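Local coordinates for protein Exo-alpha-sialidase (Clostridium perfringens, PDB 2V72) that binds galactose through a family 32 carbohydrate-binding module of a large sialidase toxin, and so probably directs the enzyme to galactose-bearing glycans, at residues 85-90 and 94-99; 100-103 and 108-111. All coordinates share one frame; numbering follows the deposited sequence.

Contact 1 of 2, residues 85-90 and 94-99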
loop_
_atom_site.group_PDB
_atom_site.type_symbol
_atom_site.label_atom_id
_atom_site.label_comp_id
_atom_site.label_asym_id
_atom_site.label_seq_id
_atom_site.Cartn_x
_atom_site.Cartn_y
_atom_site.Cartn_z
ATOM N N GLU A 85 -4.222 -8.415 -0.996
ATOM C CA GLU A 85 -5.637 -8.058 -1.007
ATOM C C GLU A 85 -5.715 -6.556 -0.837
ATOM O O GLU A 85 -4.871 -5.960 -0.167
ATOM C CB GLU A 85 -6.379 -8.694 0.164
ATOM C CG GLU A 85 -6.744 -10.168 0.030
ATOM C CD GLU A 85 -7.411 -10.709 1.301
ATOM O OE1 GLU A 85 -7.479 -9.963 2.306
ATOM O OE2 GLU A 85 -7.854 -11.876 1.302
ATOM N N ILE A 86 -6.722 -5.943 -1.445
ATOM C CA ILE A 86 -6.996 -4.527 -1.247
ATOM C C ILE A 86 -8.454 -4.341 -0.801
ATOM O O ILE A 86 -9.378 -4.816 -1.460
ATOM C CB ILE A 86 -6.687 -3.691 -2.526
ATOM C CG1 ILE A 86 -5.231 -3.902 -2.988
ATOM C CG2 ILE A 86 -6.999 -2.205 -2.300
ATOM C CD1 ILE A 86 -4.765 -2.965 -4.105
ATOM N N HIS A 87 -8.641 -3.678 0.337
ATOM C CA HIS A 87 -9.969 -3.370 0.863
ATOM C C HIS A 87 -10.132 -1.871 0.900
ATOM O O HIS A 87 -9.160 -1.144 1.119
ATOM C CB HIS A 87 -10.150 -3.887 2.293
ATOM C CG HIS A 87 -10.105 -5.374 2.425
ATOM N ND1 HIS A 87 -8.929 -6.090 2.371
ATOM C CD2 HIS A 87 -11.088 -6.280 2.649
ATOM C CE1 HIS A 87 -9.189 -7.374 2.548
ATOM N NE2 HIS A 87 -10.493 -7.517 2.714
ATOM N N ALA A 88 -11.362 -1.413 0.683
ATOM C CA ALA A 88 -11.686 0.002 0.789
ATOM C C ALA A 88 -12.640 0.221 1.951
ATOM O O ALA A 88 -13.480 -0.630 2.239
ATOM C CB ALA A 88 -12.297 0.513 -0.511
ATOM N N ILE A 89 -12.508 1.365 2.614
ATOM C CA ILE A 89 -13.393 1.714 3.720
ATOM C C ILE A 89 -14.217 2.933 3.319
ATOM O O ILE A 89 -13.662 3.998 3.028
ATOM C CB ILE A 89 -12.607 1.960 5.052
ATOM C CG1 ILE A 89 -11.901 0.681 5.527
ATOM C CG2 ILE A 89 -13.537 2.460 6.165
ATOM C CD1 ILE A 89 -10.475 0.512 5.013
ATOM N N ASN A 90 -15.539 2.760 3.272
ATOM C CA ASN A 90 -16.446 3.846 2.899
ATOM C C ASN A 90 -17.763 3.888 3.684
ATOM O O ASN A 90 -18.617 3.013 3.535
ATOM C CB ASN A 90 -16.722 3.840 1.398
ATOM C CG ASN A 90 -17.314 5.153 0.919
ATOM O OD1 ASN A 90 -16.715 6.223 1.099
ATOM N ND2 ASN A 90 -18.503 5.082 0.312
ATOM N N GLU A 94 -16.265 -1.561 5.212
ATOM C CA GLU A 94 -15.055 -2.129 4.617
ATOM C C GLU A 94 -15.409 -3.246 3.639
ATOM O O GLU A 94 -16.213 -4.127 3.955
ATOM C CB GLU A 94 -14.099 -2.647 5.692
ATOM C CG GLU A 94 -12.808 -3.245 5.136
ATOM C CD GLU A 94 -11.750 -3.454 6.201
ATOM O OE1 GLU A 94 -10.787 -2.656 6.249
ATOM O OE2 GLU A 94 -11.886 -4.406 6.996
ATOM N N THR A 95 -14.790 -3.205 2.462
ATOM C CA THR A 95 -15.113 -4.128 1.376
ATOM C C THR A 95 -13.898 -4.470 0.509
ATOM O O THR A 95 -13.167 -3.579 0.079
ATOM C CB THR A 95 -16.270 -3.576 0.501
ATOM O OG1 THR A 95 -16.292 -4.246 -0.766
ATOM C CG2 THR A 95 -16.122 -2.072 0.270
ATOM N N LEU A 96 -13.704 -5.770 0.268
ATOM C CA LEU A 96 -12.654 -6.284 -0.613
ATOM C C LEU A 96 -12.889 -5.846 -2.059
ATOM O O LEU A 96 -13.960 -6.085 -2.629
ATOM C CB LEU A 96 -12.584 -7.816 -0.533
ATOM C CG LEU A 96 -11.466 -8.527 -1.310
ATOM C CD1 LEU A 96 -10.145 -8.483 -0.563
ATOM C CD2 LEU A 96 -11.836 -9.964 -1.620
ATOM N N VAL A 97 -11.871 -5.226 -2.647
ATOM C CA VAL A 97 -12.011 -4.572 -3.945
ATOM C C VAL A 97 -10.937 -4.975 -4.963
ATOM O O VAL A 97 -11.078 -4.712 -6.157
ATOM C CB VAL A 97 -12.073 -3.032 -3.773
ATOM C CG1 VAL A 97 -10.683 -2.432 -3.527
ATOM C CG2 VAL A 97 -12.780 -2.383 -4.956
ATOM N N ALA A 98 -9.870 -5.606 -4.483
ATOM C CA ALA A 98 -8.819 -6.143 -5.342
ATOM C C ALA A 98 -8.080 -7.257 -4.623
ATOM O O ALA A 98 -7.980 -7.254 -3.397
ATOM C CB ALA A 98 -7.849 -5.046 -5.770
ATOM N N GLU A 99 -7.586 -8.220 -5.394
ATOM C CA GLU A 99 -6.739 -9.290 -4.872
ATOM C C GLU A 99 -6.050 -9.997 -6.020
ATOM O O GLU A 99 -6.580 -10.041 -7.127
ATOM C CB GLU A 99 -7.539 -10.292 -4.024
ATOM C CG GLU A 99 -8.858 -10.760 -4.646
ATOM C CD GLU A 99 -8.801 -12.173 -5.204
ATOM O OE1 GLU A 99 -7.827 -12.508 -5.921
ATOM O OE2 GLU A 99 -9.749 -12.946 -4.922
#
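Ile-86 and the pair Val-97 and Ala-98 meet at a classic beta bulge in an antiparallel hairpin, whose second strand forms one edge of a five-stranded sheet in this F5/8 type C beta-sandwich module. The backbone bonds show the irregularity directly. Ile-86 O accepts two N-H groups, a nearly straight bond from Val-97 N at 2.8 Å and a longer one from Ala-98 N at 3.2 Å, while Ile-86 N donates to Ala-98 O. Beyond the bulge the register is regular again, and Ala-88 and Thr-95 exchange a pair of N-H...O bonds. The extra residue shifts the pairing by one, placing His-87 beside Leu-96, and the N-to-C directions of the two segments make an angle of 142°, a marked twist away from strict antiparallel.

Apolar packing occupies the face turned toward the second sheet. Ile-86 CB lies 3.7 Å from Ala-98 CB, and its CG2 branch touches Val-97 CG1. Small Ala-88 and Ala-98 suit this face because they keep the hairpin close to the strands of the facing sheet: Ala-88 packs on Ile-117 and Ala-119. The larger Val-97 packs on Phe-113.

On the other face, which carries Glu-85, His-87, Ile-89, Glu-94 and Leu-96, long side chains use their carbon portions. Leu-96 CG stands anti to the backbone N (chi1 -175°), which brings CD1 over one face of the His-87 imidazole in a CH-pi contact. The same methyl meets the extended Glu-85 chain at CG, and the two side chains cross at about a right angle. Glu-94 and Ile-89 run side by side in the same direction, with Glu-94 OE1 3.4 Å from Ile-89 CD1.

Contact 2 of 2, residues 100-103 and 108-111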
loop_
_atom_site.group_PDB
_atom_site.type_symbol
_atom_site.label_atom_id
_atom_site.label_comp_id
_atom_site.label_asym_id
_atom_site.label_seq_id
_atom_site.Cartn_x
_atom_site.Cartn_y
_atom_site.Cartn_z
ATOM N N GLY A 100 -4.865 -10.542 -5.756
ATOM C CA GLY A 100 -4.127 -11.289 -6.762
ATOM C C GLY A 100 -2.690 -11.590 -6.386
ATOM O O GLY A 100 -2.352 -11.742 -5.208
ATOM N N THR A 101 -1.854 -11.676 -7.411
ATOM C CA THR A 101 -0.440 -11.978 -7.276
ATOM C C THR A 101 0.389 -10.925 -8.011
ATOM O O THR A 101 -0.002 -10.452 -9.079
ATOM C CB THR A 101 -0.136 -13.435 -7.759
ATOM O OG1 THR A 101 0.280 -14.234 -6.645
ATOM C CG2 THR A 101 0.947 -13.490 -8.829
ATOM N N TRP A 102 1.509 -10.535 -7.409
ATOM C CA TRP A 102 2.468 -9.648 -8.053
ATOM C C TRP A 102 3.798 -10.359 -8.287
ATOM O O TRP A 102 4.205 -11.213 -7.492
ATOM C CB TRP A 102 2.700 -8.386 -7.220
ATOM C CG TRP A 102 1.594 -7.373 -7.284
ATOM C CD1 TRP A 102 0.776 -7.104 -8.354
ATOM C CD2 TRP A 102 1.213 -6.457 -6.248
ATOM N NE1 TRP A 102 -0.102 -6.093 -8.037
ATOM C CE2 TRP A 102 0.140 -5.679 -6.753
ATOM C CE3 TRP A 102 1.662 -6.226 -4.940
ATOM C CZ2 TRP A 102 -0.493 -4.685 -5.991
ATOM C CZ3 TRP A 102 1.038 -5.237 -4.181
ATOM C CH2 TRP A 102 -0.034 -4.480 -4.711
ATOM N N GLU A 103 4.469 -9.986 -9.377
ATOM C CA GLU A 103 5.795 -10.497 -9.725
ATOM C C GLU A 103 6.861 -10.061 -8.724
ATOM O O GLU A 103 6.701 -9.051 -8.037
ATOM C CB GLU A 103 6.197 -9.998 -11.118
ATOM C CG GLU A 103 5.979 -10.974 -12.259
ATOM C CD GLU A 103 6.529 -10.437 -13.570
ATOM O OE1 GLU A 103 5.819 -9.641 -14.224
ATOM O OE2 GLU A 103 7.675 -10.799 -13.943
ATOM N N VAL A 108 6.783 -0.687 -10.570
ATOM C CA VAL A 108 5.524 -0.216 -10.013
ATOM C C VAL A 108 4.421 -1.215 -10.357
ATOM O O VAL A 108 4.351 -1.735 -11.481
ATOM C CB VAL A 108 5.173 1.212 -10.501
ATOM C CG1 VAL A 108 3.797 1.644 -10.017
ATOM C CG2 VAL A 108 6.210 2.210 -9.998
ATOM N N LYS A 109 3.593 -1.521 -9.367
ATOM C CA LYS A 109 2.442 -2.385 -9.571
ATOM C C LYS A 109 1.209 -1.503 -9.541
ATOM O O LYS A 109 0.988 -0.768 -8.578
ATOM C CB LYS A 109 2.380 -3.465 -8.482
ATOM C CG LYS A 109 3.731 -4.134 -8.175
ATOM C CD LYS A 109 3.988 -5.362 -9.049
ATOM C CE LYS A 109 5.487 -5.551 -9.412
ATOM N NZ LYS A 109 6.463 -5.455 -8.278
ATOM N N THR A 110 0.424 -1.551 -10.615
ATOM C CA THR A 110 -0.812 -0.776 -10.695
ATOM C C THR A 110 -2.055 -1.641 -10.497
ATOM O O THR A 110 -2.083 -2.828 -10.846
ATOM C CB THR A 110 -0.951 0.007 -12.031
ATOM O OG1 THR A 110 -0.774 -0.887 -13.135
ATOM C CG2 THR A 110 0.068 1.143 -12.118
ATOM N N VAL A 111 -3.074 -1.026 -9.908
ATOM C CA VAL A 111 -4.391 -1.626 -9.768
ATOM C C VAL A 111 -5.393 -0.585 -10.246
ATOM O O VAL A 111 -5.435 0.538 -9.735
ATOM C CB VAL A 111 -4.683 -2.052 -8.300
ATOM C CG1 VAL A 111 -6.148 -2.434 -8.128
ATOM C CG2 VAL A 111 -3.781 -3.212 -7.888
#
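With CG anti to the carbonyl carbon (chi1 -76°), Trp-102 brings its indole to Lys-109, whose own chi1 of -44° and bend at chi2 (-90°) carry CD back over the ring; the later bends take the amino group past it. Lys-109 CB sits over the five-membered ring, 3.7 Å from its centroid, in a CH-pi contact. The chain then passes obliquely across the same face, and CD comes within 3.6 Å of Trp-102 CG. A lysine suits this place because its methylenes can cover an aromatic surface while the amino group continues past it.

Val-111 reaches the indole from a different direction. Its CG2 methyl lies near the ring plane, at the benzene edge, 4.1 Å from Trp-102 CZ2. Trp-102 also stacks with Tyr-84 and packs on Ile-70, so this buried indole fills the space between the end of strand 93-101 and the start of strand 109-113.

No hydrogen bond joins the two segments. Lys-109 NZ approaches Glu-103 O at 3.6 Å, too long for a bond, and instead donates to Asn-105 O, with a weak bond to Leu-107 O. Carbonyl oxygens of the connecting loop thus hold the ammonium end, while its methylenes pack on tryptophan: one residue meets apolar and polar surroundings at once, and its positive charge is probably eased by the carbonyl dipoles.

In the fold
From the N terminus, the chain runs along strand 84-90, turns, and returns along strand 93-101; contact 1 closes this short hairpin. The same returning strand leads straight into contact 2, which closes the next loop, residues 104-107, as strand 109-113 begins. The two loops therefore follow in series and neither nest nor cross. Their functions in the fold differ: contact 1 builds the edge of one sheet, whereas contact 2 spans from the end of that edge strand to strand 109-113 of the other sheet. They meet at Val-111, whose methyls pack on Ala-98 and Ile-86, joining the two sheets through a shared apolar patch.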